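Local coordinates for protein multisubunit Na+/H+ antiporter, D subunit (Anoxybacillus flavithermus, PDB 6Z16) that probably takes part in exchanging sodium ions for protons across the cell membrane, as one subunit of a multisubunit Mrp-type antiporter, at residues T319-Q332 against S387-S399. Residues are numbered along the deposited sequence; the frame is centred on the assembly and turned at random.
Sequences TPESVEGTIFYLLQ and SGFIGKLLIVKAS
Q332 and S387 meet through a folded glutamine and a short hydroxyl: CG of Q332 lies between its own backbone N and carbonyl carbon (chi1 71°), as does OG of S387, and the glutamine bends again at chi2, which lays its amide against G388, CD of Q332 3.5 Å from CA of G388. There OE1 of Q332 accepts a hydrogen bond from OG of S387 at 3.0 Å, the donor tilted 29° from the carbonyl plane. Without the Q332 amide, as with an alanine here, the S387 hydroxyl is likely to lose this acceptor and G388 the group lying against it. Further along, the helices run antiparallel, their segment axes 7.3 Å apart at closest. The CA atoms of G325 and G391 come to 4.0 Å, consistent with neither having a side chain to hold the backbones apart. L394 fits as a knob into the hole formed by E321, E324, G325 and F328, while CG2 of I390 makes a CH-pi contact over one face of the F328 ring. E324 directs its carboxylate to a salt bridge with R467. Helices 320-351 and 390-401 thus join through glycine backbone and apolar side chains, the buried Q332-S387 bond adding one directional polar link.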
loop_
_atom_site.group_PDB
_atom_site.type_symbol
_atom_site.label_atom_id
_atom_site.label_comp_id
_atom_site.label_asym_id
_atom_site.label_seq_id
_atom_site.Cartn_x
_atom_site.Cartn_y
_atom_site.Cartn_z
ATOM N N THR D 319 -76.946 -7.282 2.652
ATOM C CA THR D 319 -77.596 -7.614 3.897
ATOM C C THR D 319 -76.733 -8.599 4.669
ATOM O O THR D 319 -76.064 -9.441 4.062
ATOM C CB THR D 319 -78.982 -8.219 3.658
ATOM O OG1 THR D 319 -78.857 -9.381 2.834
ATOM C CG2 THR D 319 -79.881 -7.212 2.981
ATOM N N PRO D 320 -76.701 -8.505 6.002
ATOM C CA PRO D 320 -75.868 -9.433 6.782
ATOM C C PRO D 320 -76.302 -10.890 6.714
ATOM O O PRO D 320 -75.462 -11.778 6.904
ATOM C CB PRO D 320 -75.970 -8.869 8.206
ATOM C CG PRO D 320 -77.168 -8.023 8.211
ATOM C CD PRO D 320 -77.273 -7.445 6.846
ATOM N N GLU D 321 -77.569 -11.166 6.410
ATOM C CA GLU D 321 -78.003 -12.551 6.268
ATOM C C GLU D 321 -77.446 -13.178 4.998
ATOM O O GLU D 321 -77.033 -14.344 5.003
ATOM C CB GLU D 321 -79.527 -12.631 6.285
ATOM C CG GLU D 321 -80.151 -12.327 7.640
ATOM C CD GLU D 321 -80.371 -10.844 7.882
ATOM O OE1 GLU D 321 -80.138 -10.047 6.949
ATOM O OE2 GLU D 321 -80.768 -10.477 9.009
ATOM N N SER D 322 -77.390 -12.409 3.911
ATOM C CA SER D 322 -76.819 -12.910 2.667
ATOM C C SER D 322 -75.309 -13.088 2.775
ATOM O O SER D 322 -74.752 -14.049 2.226
ATOM C CB SER D 322 -77.173 -11.962 1.527
ATOM O OG SER D 322 -76.699 -10.656 1.795
ATOM N N VAL D 323 -74.639 -12.181 3.488
ATOM C CA VAL D 323 -73.203 -12.303 3.721
ATOM C C VAL D 323 -72.908 -13.524 4.583
ATOM O O VAL D 323 -71.954 -14.274 4.325
ATOM C CB VAL D 323 -72.671 -11.004 4.355
ATOM C CG1 VAL D 323 -71.220 -11.129 4.720
ATOM C CG2 VAL D 323 -72.845 -9.851 3.397
ATOM N N GLU D 324 -73.757 -13.774 5.581
ATOM C CA GLU D 324 -73.603 -14.944 6.434
ATOM C C GLU D 324 -73.789 -16.233 5.645
ATOM O O GLU D 324 -72.983 -17.172 5.766
ATOM C CB GLU D 324 -74.603 -14.838 7.576
ATOM C CG GLU D 324 -74.446 -15.857 8.649
ATOM C CD GLU D 324 -75.350 -15.570 9.818
ATOM O OE1 GLU D 324 -76.130 -14.599 9.745
ATOM O OE2 GLU D 324 -75.270 -16.306 10.818
ATOM N N GLY D 325 -74.807 -16.264 4.783
ATOM C CA GLY D 325 -75.045 -17.435 3.962
ATOM C C GLY D 325 -73.933 -17.711 2.971
ATOM O O GLY D 325 -73.550 -18.867 2.765
ATOM N N THR D 326 -73.371 -16.661 2.370
ATOM C CA THR D 326 -72.294 -16.923 1.424
ATOM C C THR D 326 -70.979 -17.281 2.113
ATOM O O THR D 326 -70.186 -18.011 1.518
ATOM C CB THR D 326 -72.107 -15.752 0.445
ATOM O OG1 THR D 326 -71.160 -16.123 -0.562
ATOM C CG2 THR D 326 -71.624 -14.507 1.124
ATOM N N ILE D 327 -70.766 -16.874 3.373
ATOM C CA ILE D 327 -69.588 -17.345 4.110
ATOM C C ILE D 327 -69.699 -18.837 4.426
ATOM O O ILE D 327 -68.740 -19.604 4.207
ATOM C CB ILE D 327 -69.373 -16.507 5.383
ATOM C CG1 ILE D 327 -68.918 -15.101 5.020
ATOM C CG2 ILE D 327 -68.319 -17.122 6.269
ATOM C CD1 ILE D 327 -68.971 -14.144 6.162
ATOM N N PHE D 328 -70.866 -19.268 4.942
ATOM C CA PHE D 328 -71.105 -20.695 5.193
ATOM C C PHE D 328 -70.945 -21.528 3.922
ATOM O O PHE D 328 -70.261 -22.571 3.918
ATOM C CB PHE D 328 -72.505 -20.924 5.771
ATOM C CG PHE D 328 -72.634 -20.643 7.240
ATOM C CD1 PHE D 328 -72.104 -21.517 8.164
ATOM C CD2 PHE D 328 -73.364 -19.567 7.696
ATOM C CE1 PHE D 328 -72.238 -21.286 9.512
ATOM C CE2 PHE D 328 -73.508 -19.327 9.040
ATOM C CZ PHE D 328 -72.946 -20.188 9.950
ATOM N N TYR D 329 -71.545 -21.057 2.825
ATOM C CA TYR D 329 -71.482 -21.782 1.565
ATOM C C TYR D 329 -70.068 -21.794 1.000
ATOM O O TYR D 329 -69.656 -22.794 0.404
ATOM C CB TYR D 329 -72.467 -21.162 0.576
ATOM C CG TYR D 329 -72.730 -22.006 -0.638
ATOM C CD1 TYR D 329 -73.588 -23.090 -0.573
ATOM C CD2 TYR D 329 -72.108 -21.737 -1.839
ATOM C CE1 TYR D 329 -73.827 -23.873 -1.675
ATOM C CE2 TYR D 329 -72.341 -22.517 -2.948
ATOM C CZ TYR D 329 -73.201 -23.583 -2.860
ATOM O OH TYR D 329 -73.444 -24.369 -3.960
ATOM N N LEU D 330 -69.294 -20.732 1.254
ATOM C CA LEU D 330 -67.910 -20.652 0.795
ATOM C C LEU D 330 -67.037 -21.713 1.445
ATOM O O LEU D 330 -66.319 -22.453 0.750
ATOM C CB LEU D 330 -67.375 -19.248 1.078
ATOM C CG LEU D 330 -65.910 -18.874 0.858
ATOM C CD1 LEU D 330 -65.429 -19.165 -0.546
ATOM C CD2 LEU D 330 -65.745 -17.400 1.164
ATOM N N LEU D 331 -67.105 -21.808 2.780
ATOM C CA LEU D 331 -66.283 -22.774 3.511
ATOM C C LEU D 331 -66.621 -24.209 3.115
ATOM O O LEU D 331 -65.728 -25.006 2.750
ATOM C CB LEU D 331 -66.476 -22.581 5.013
ATOM C CG LEU D 331 -66.125 -21.211 5.587
ATOM C CD1 LEU D 331 -66.464 -21.158 7.062
ATOM C CD2 LEU D 331 -64.677 -20.855 5.358
ATOM N N GLN D 332 -67.924 -24.541 3.129
ATOM C CA GLN D 332 -68.296 -25.915 2.814
ATOM C C GLN D 332 -68.039 -26.241 1.350
ATOM O O GLN D 332 -67.749 -27.395 1.024
ATOM C CB GLN D 332 -69.759 -26.191 3.188
ATOM C CG GLN D 332 -70.839 -25.541 2.329
ATOM C CD GLN D 332 -71.249 -26.404 1.140
ATOM O OE1 GLN D 332 -71.166 -27.631 1.190
ATOM N NE2 GLN D 332 -71.675 -25.764 0.063
ATOM N N SER D 387 -74.032 -30.633 4.905
ATOM C CA SER D 387 -73.256 -29.411 5.104
ATOM C C SER D 387 -73.902 -28.194 4.448
ATOM O O SER D 387 -74.222 -27.209 5.121
ATOM C CB SER D 387 -71.840 -29.615 4.567
ATOM O OG SER D 387 -71.859 -29.778 3.165
ATOM N N GLY D 388 -74.092 -28.237 3.133
ATOM C CA GLY D 388 -74.479 -27.049 2.396
ATOM C C GLY D 388 -75.952 -26.698 2.381
ATOM O O GLY D 388 -76.502 -26.389 1.321
ATOM N N PHE D 389 -76.604 -26.719 3.539
ATOM C CA PHE D 389 -78.005 -26.340 3.634
ATOM C C PHE D 389 -78.206 -24.939 4.184
ATOM O O PHE D 389 -78.998 -24.174 3.632
ATOM C CB PHE D 389 -78.774 -27.336 4.503
ATOM C CG PHE D 389 -80.185 -26.914 4.794
ATOM C CD1 PHE D 389 -81.145 -26.934 3.800
ATOM C CD2 PHE D 389 -80.554 -26.511 6.068
ATOM C CE1 PHE D 389 -82.441 -26.541 4.065
ATOM C CE2 PHE D 389 -81.845 -26.118 6.337
ATOM C CZ PHE D 389 -82.790 -26.136 5.335
ATOM N N ILE D 390 -77.517 -24.595 5.274
ATOM C CA ILE D 390 -77.800 -23.344 5.963
ATOM C C ILE D 390 -77.303 -22.144 5.164
ATOM O O ILE D 390 -77.897 -21.061 5.246
ATOM C CB ILE D 390 -77.218 -23.403 7.392
ATOM C CG1 ILE D 390 -77.833 -22.329 8.284
ATOM C CG2 ILE D 390 -75.713 -23.299 7.400
ATOM C CD1 ILE D 390 -79.279 -22.589 8.622
ATOM N N GLY D 391 -76.294 -22.337 4.314
ATOM C CA GLY D 391 -75.788 -21.291 3.456
ATOM C C GLY D 391 -76.788 -20.881 2.402
ATOM O O GLY D 391 -77.179 -19.709 2.342
ATOM N N LYS D 392 -77.245 -21.841 1.589
ATOM C CA LYS D 392 -78.244 -21.499 0.590
ATOM C C LYS D 392 -79.597 -21.188 1.217
ATOM O O LYS D 392 -80.367 -20.439 0.619
ATOM C CB LYS D 392 -78.398 -22.599 -0.458
ATOM C CG LYS D 392 -79.119 -23.836 -0.002
ATOM C CD LYS D 392 -79.333 -24.782 -1.168
ATOM C CE LYS D 392 -80.147 -25.985 -0.747
ATOM N NZ LYS D 392 -80.381 -26.907 -1.879
ATOM N N LEU D 393 -79.871 -21.684 2.427
ATOM C CA LEU D 393 -81.086 -21.296 3.134
ATOM C C LEU D 393 -81.064 -19.816 3.486
ATOM O O LEU D 393 -82.048 -19.102 3.266
ATOM C CB LEU D 393 -81.250 -22.136 4.394
ATOM C CG LEU D 393 -82.507 -21.804 5.197
ATOM C CD1 LEU D 393 -83.739 -22.224 4.434
ATOM C CD2 LEU D 393 -82.475 -22.435 6.569
ATOM N N LEU D 394 -79.936 -19.329 4.009
ATOM C CA LEU D 394 -79.839 -17.911 4.337
ATOM C C LEU D 394 -79.765 -17.037 3.091
ATOM O O LEU D 394 -80.266 -15.908 3.109
ATOM C CB LEU D 394 -78.636 -17.659 5.240
ATOM C CG LEU D 394 -78.748 -18.140 6.683
ATOM C CD1 LEU D 394 -77.416 -18.009 7.378
ATOM C CD2 LEU D 394 -79.788 -17.328 7.411
ATOM N N ILE D 395 -79.186 -17.548 1.999
ATOM C CA ILE D 395 -79.169 -16.798 0.741
ATOM C C ILE D 395 -80.583 -16.642 0.183
ATOM O O ILE D 395 -80.992 -15.540 -0.206
ATOM C CB ILE D 395 -78.226 -17.470 -0.274
ATOM C CG1 ILE D 395 -76.770 -17.324 0.158
ATOM C CG2 ILE D 395 -78.386 -16.883 -1.649
ATOM C CD1 ILE D 395 -75.810 -18.192 -0.632
ATOM N N VAL D 396 -81.354 -17.740 0.164
ATOM C CA VAL D 396 -82.740 -17.714 -0.309
ATOM C C VAL D 396 -83.603 -16.825 0.581
ATOM O O VAL D 396 -84.433 -16.052 0.087
ATOM C CB VAL D 396 -83.282 -19.155 -0.405
ATOM C CG1 VAL D 396 -84.774 -19.192 -0.554
ATOM C CG2 VAL D 396 -82.666 -19.867 -1.596
ATOM N N LYS D 397 -83.385 -16.876 1.899
ATOM C CA LYS D 397 -84.152 -16.030 2.807
ATOM C C LYS D 397 -83.820 -14.553 2.631
ATOM O O LYS D 397 -84.716 -13.699 2.667
ATOM C CB LYS D 397 -83.916 -16.458 4.253
ATOM C CG LYS D 397 -84.756 -15.688 5.231
ATOM C CD LYS D 397 -84.547 -16.114 6.653
ATOM C CE LYS D 397 -85.424 -15.284 7.567
ATOM N NZ LYS D 397 -85.263 -15.628 8.998
ATOM N N ALA D 398 -82.548 -14.231 2.409
ATOM C CA ALA D 398 -82.183 -12.835 2.222
ATOM C C ALA D 398 -82.607 -12.315 0.857
ATOM O O ALA D 398 -82.824 -11.111 0.701
ATOM C CB ALA D 398 -80.686 -12.660 2.420
ATOM N N SER D 399 -82.743 -13.193 -0.137
ATOM C CA SER D 399 -83.260 -12.734 -1.422
ATOM C C SER D 399 -84.773 -12.551 -1.385
ATOM O O SER D 399 -85.294 -11.622 -2.008
ATOM C CB SER D 399 -82.860 -13.696 -2.533
ATOM O OG SER D 399 -83.482 -14.952 -2.373
#